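Local coordinates for sugar ABC transporter (Agrobacterium radiobacter, PDB 4RXT), which probably serves as the sugar-binding protein of an ABC transporter, holding arabinose in the cleft between its two lobes, at residues V221-F226 against G239-L244. Numbering follows the deposited sequence.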
ATOM      1  N   VAL A 221      -5.663  23.262  -1.323  1.00 12.64           N
ATOM      2  CA  VAL A 221      -5.894  21.930  -0.724  1.00 11.27           C
ATOM      3  C   VAL A 221      -4.620  21.134  -0.764  1.00 12.72           C
ATOM      4  O   VAL A 221      -4.070  20.899  -1.840  1.00 13.57           O
ATOM      5  CB  VAL A 221      -7.001  21.131  -1.454  1.00 13.66           C
ATOM      6  CG1 VAL A 221      -7.208  19.757  -0.816  1.00 13.78           C
ATOM      7  CG2 VAL A 221      -8.285  21.949  -1.517  1.00 16.64           C
ATOM      8  N   LYS A 222      -4.179  20.702   0.411  1.00 11.53           N
ATOM      9  CA  LYS A 222      -2.954  19.940   0.559  1.00 14.44           C
ATOM     10  C   LYS A 222      -3.257  18.472   0.594  1.00 13.21           C
ATOM     11  O   LYS A 222      -4.083  18.027   1.422  1.00 13.80           O
ATOM     12  CB  LYS A 222      -2.191  20.366   1.822  1.00 16.18           C
ATOM     13  CG  LYS A 222      -1.605  21.794   1.757  1.00 18.63           C
ATOM     14  CD  LYS A 222      -1.135  22.200   0.344  1.00 24.74           C
ATOM     15  CE  LYS A 222       0.199  22.849   0.219  1.00 41.71           C
ATOM     16  NZ  LYS A 222       0.157  23.539  -1.109  1.00 26.31           N
ATOM     17  N   VAL A 223      -2.588  17.702  -0.255  1.00 12.25           N
ATOM     18  CA  VAL A 223      -2.802  16.248  -0.350  1.00 12.19           C
ATOM     19  C   VAL A 223      -1.590  15.491   0.111  1.00 12.83           C
ATOM     20  O   VAL A 223      -0.493  15.779  -0.329  1.00 11.17           O
ATOM     21  CB  VAL A 223      -3.083  15.828  -1.812  1.00 15.41           C
ATOM     22  CG1 VAL A 223      -3.282  14.315  -1.902  1.00 13.38           C
ATOM     23  CG2 VAL A 223      -4.300  16.577  -2.353  1.00 18.32           C
ATOM     24  N   ILE A 224      -1.774  14.565   1.055  1.00  9.98           N
ATOM     25  CA  ILE A 224      -0.784  13.570   1.370  1.00 10.92           C
ATOM     26  C   ILE A 224      -1.235  12.233   0.803  1.00 11.44           C
ATOM     27  O   ILE A 224      -2.331  11.794   1.080  1.00 11.86           O
ATOM     28  CB  ILE A 224      -0.455  13.439   2.875  1.00 14.17           C
ATOM     29  CG1 ILE A 224       0.037  14.783   3.417  1.00 13.41           C
ATOM     30  CG2 ILE A 224       0.539  12.307   3.124  1.00 12.48           C
ATOM     31  CD1 ILE A 224       1.405  15.257   2.910  1.00 15.48           C
ATOM     32  N   GLY A 225      -0.398  11.617  -0.021  1.00 10.70           N
ATOM     33  CA  GLY A 225      -0.705  10.319  -0.577  1.00 11.28           C
ATOM     34  C   GLY A 225       0.286   9.257  -0.120  1.00 12.30           C
ATOM     35  O   GLY A 225       1.067   9.458   0.822  1.00 13.82           O
ATOM     36  N   PHE A 226       0.185   8.111  -0.775  1.00 13.62           N
ATOM     37  CA  PHE A 226       1.059   6.972  -0.550  1.00 14.52           C
ATOM     38  C   PHE A 226       1.619   6.524  -1.908  1.00 14.91           C
ATOM     39  O   PHE A 226       0.945   6.636  -2.968  1.00 16.21           O
ATOM     40  CB  PHE A 226       0.278   5.792   0.057  1.00 14.90           C
ATOM     41  CG  PHE A 226       0.630   5.447   1.486  1.00 15.02           C
ATOM     42  CD1 PHE A 226       0.161   6.238   2.537  1.00 16.23           C
ATOM     43  CD2 PHE A 226       1.389   4.333   1.788  1.00 16.91           C
ATOM     44  CE1 PHE A 226       0.466   5.952   3.855  1.00 17.34           C
ATOM     45  CE2 PHE A 226       1.690   4.031   3.123  1.00 21.22           C
ATOM     46  CZ  PHE A 226       1.212   4.836   4.149  1.00 19.31           C
ATOM     47  N   GLY A 239       3.139  20.345  -7.383  1.00 20.09           N
ATOM     48  CA  GLY A 239       2.508  20.854  -6.182  1.00 19.97           C
ATOM     49  C   GLY A 239       1.100  20.345  -5.954  1.00 17.45           C
ATOM     50  O   GLY A 239       0.497  20.647  -4.937  1.00 22.07           O
ATOM     51  N   ALA A 240       0.565  19.568  -6.891  1.00 17.15           N
ATOM     52  CA  ALA A 240      -0.791  18.988  -6.684  1.00 15.04           C
ATOM     53  C   ALA A 240      -0.865  17.995  -5.543  1.00 15.95           C
ATOM     54  O   ALA A 240      -1.926  17.801  -4.987  1.00 16.28           O
ATOM     55  CB  ALA A 240      -1.339  18.345  -7.949  1.00 15.48           C
ATOM     56  N   ILE A 241       0.265  17.357  -5.246  1.00 13.95           N
ATOM     57  CA  ILE A 241       0.431  16.508  -4.070  1.00 14.90           C
ATOM     58  C   ILE A 241       1.521  17.131  -3.209  1.00 11.91           C
ATOM     59  O   ILE A 241       2.543  17.566  -3.731  1.00 12.62           O
ATOM     60  CB  ILE A 241       0.717  15.033  -4.401  1.00 12.91           C
ATOM     61  CG1 ILE A 241      -0.532  14.402  -5.005  1.00 14.65           C
ATOM     62  CG2 ILE A 241       1.186  14.283  -3.137  1.00 14.46           C
ATOM     63  CD1 ILE A 241      -0.396  12.939  -5.388  1.00 13.83           C
ATOM     64  N   ALA A 242       1.304  17.208  -1.889  1.00 13.00           N
ATOM     65  CA  ALA A 242       2.241  17.802  -0.948  1.00 11.99           C
ATOM     66  C   ALA A 242       3.276  16.816  -0.420  1.00 12.19           C
ATOM     67  O   ALA A 242       4.404  17.197  -0.032  1.00 13.51           O
ATOM     68  CB  ALA A 242       1.487  18.435   0.215  1.00 14.00           C
ATOM     69  N   GLY A 243       2.886  15.547  -0.367  1.00 14.02           N
ATOM     70  CA  GLY A 243       3.762  14.508   0.151  1.00 11.32           C
ATOM     71  C   GLY A 243       3.247  13.157  -0.223  1.00  9.01           C
ATOM     72  O   GLY A 243       2.036  12.999  -0.387  1.00 11.65           O
ATOM     73  N   LEU A 244       4.172  12.195  -0.313  1.00 11.38           N
ATOM     74  CA  LEU A 244       3.846  10.793  -0.539  1.00 12.42           C
ATOM     75  C   LEU A 244       4.585   9.945   0.450  1.00 13.25           C
ATOM     76  O   LEU A 244       5.827  10.037   0.545  1.00 12.76           O
ATOM     77  CB  LEU A 244       4.299  10.343  -1.933  1.00 14.74           C
ATOM     78  CG  LEU A 244       3.572  10.998  -3.111  1.00 13.63           C
ATOM     79  CD1 LEU A 244       4.330  10.771  -4.413  1.00 15.44           C
ATOM     80  CD2 LEU A 244       2.124  10.525  -3.243  1.00 16.45           C
TER
HETATM   81  O   HOH W   1      -1.754  19.287  -2.510  1.00 15.86           O
HETATM   82  O   HOH W   2       0.804  20.792  -2.367  1.00 29.75           O
HETATM   83  O   HOH W   3       1.785  23.479  -3.861  1.00 50.04           O
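Val-223 O takes two backbone donors from segment 239-244: Ala-242 N at 2.8 Å, lying in the carbonyl plane, and a weak second bond from Gly-243 N at 3.4 Å. Two residues further along strand 222-226, Gly-225 N donates to Gly-243 O at 2.8 Å and 169°, the regular parallel pattern. Before strand 243-246 begins, a water replaces direct pairing: it accepts from Val-223 N, donates to Val-221 O and, weakly, to Ala-240 O. A second water links Lys-222 NZ to Gly-239 O, 2.6 Å from that oxygen; the ammonium also bonds Ser-218 O. Ala-242 CB (3.4 Å) and Ile-241 CG2 (3.6 Å) lie against Val-223 O. Ile-224 CD1 lies over Gly-243, 3.6 Å from its N, where glycine leaves room for it. On the other sheet face, Leu-244 CD2 covers Gly-225, and a chi1 of 179° swings Val-223 CG1 opposite its own N, to cross Ile-241 CG1 at 4.1 Å. Strand 222-226, helix 230-238 and strand 243-246 form a beta-alpha-beta unit; Phe-226 ends the first strand near the arabinose, in cation-pi contact with Arg-150. Direct bonding toward the sugar end thus gives way to water where loop 239-242 diverges from strand 222-226.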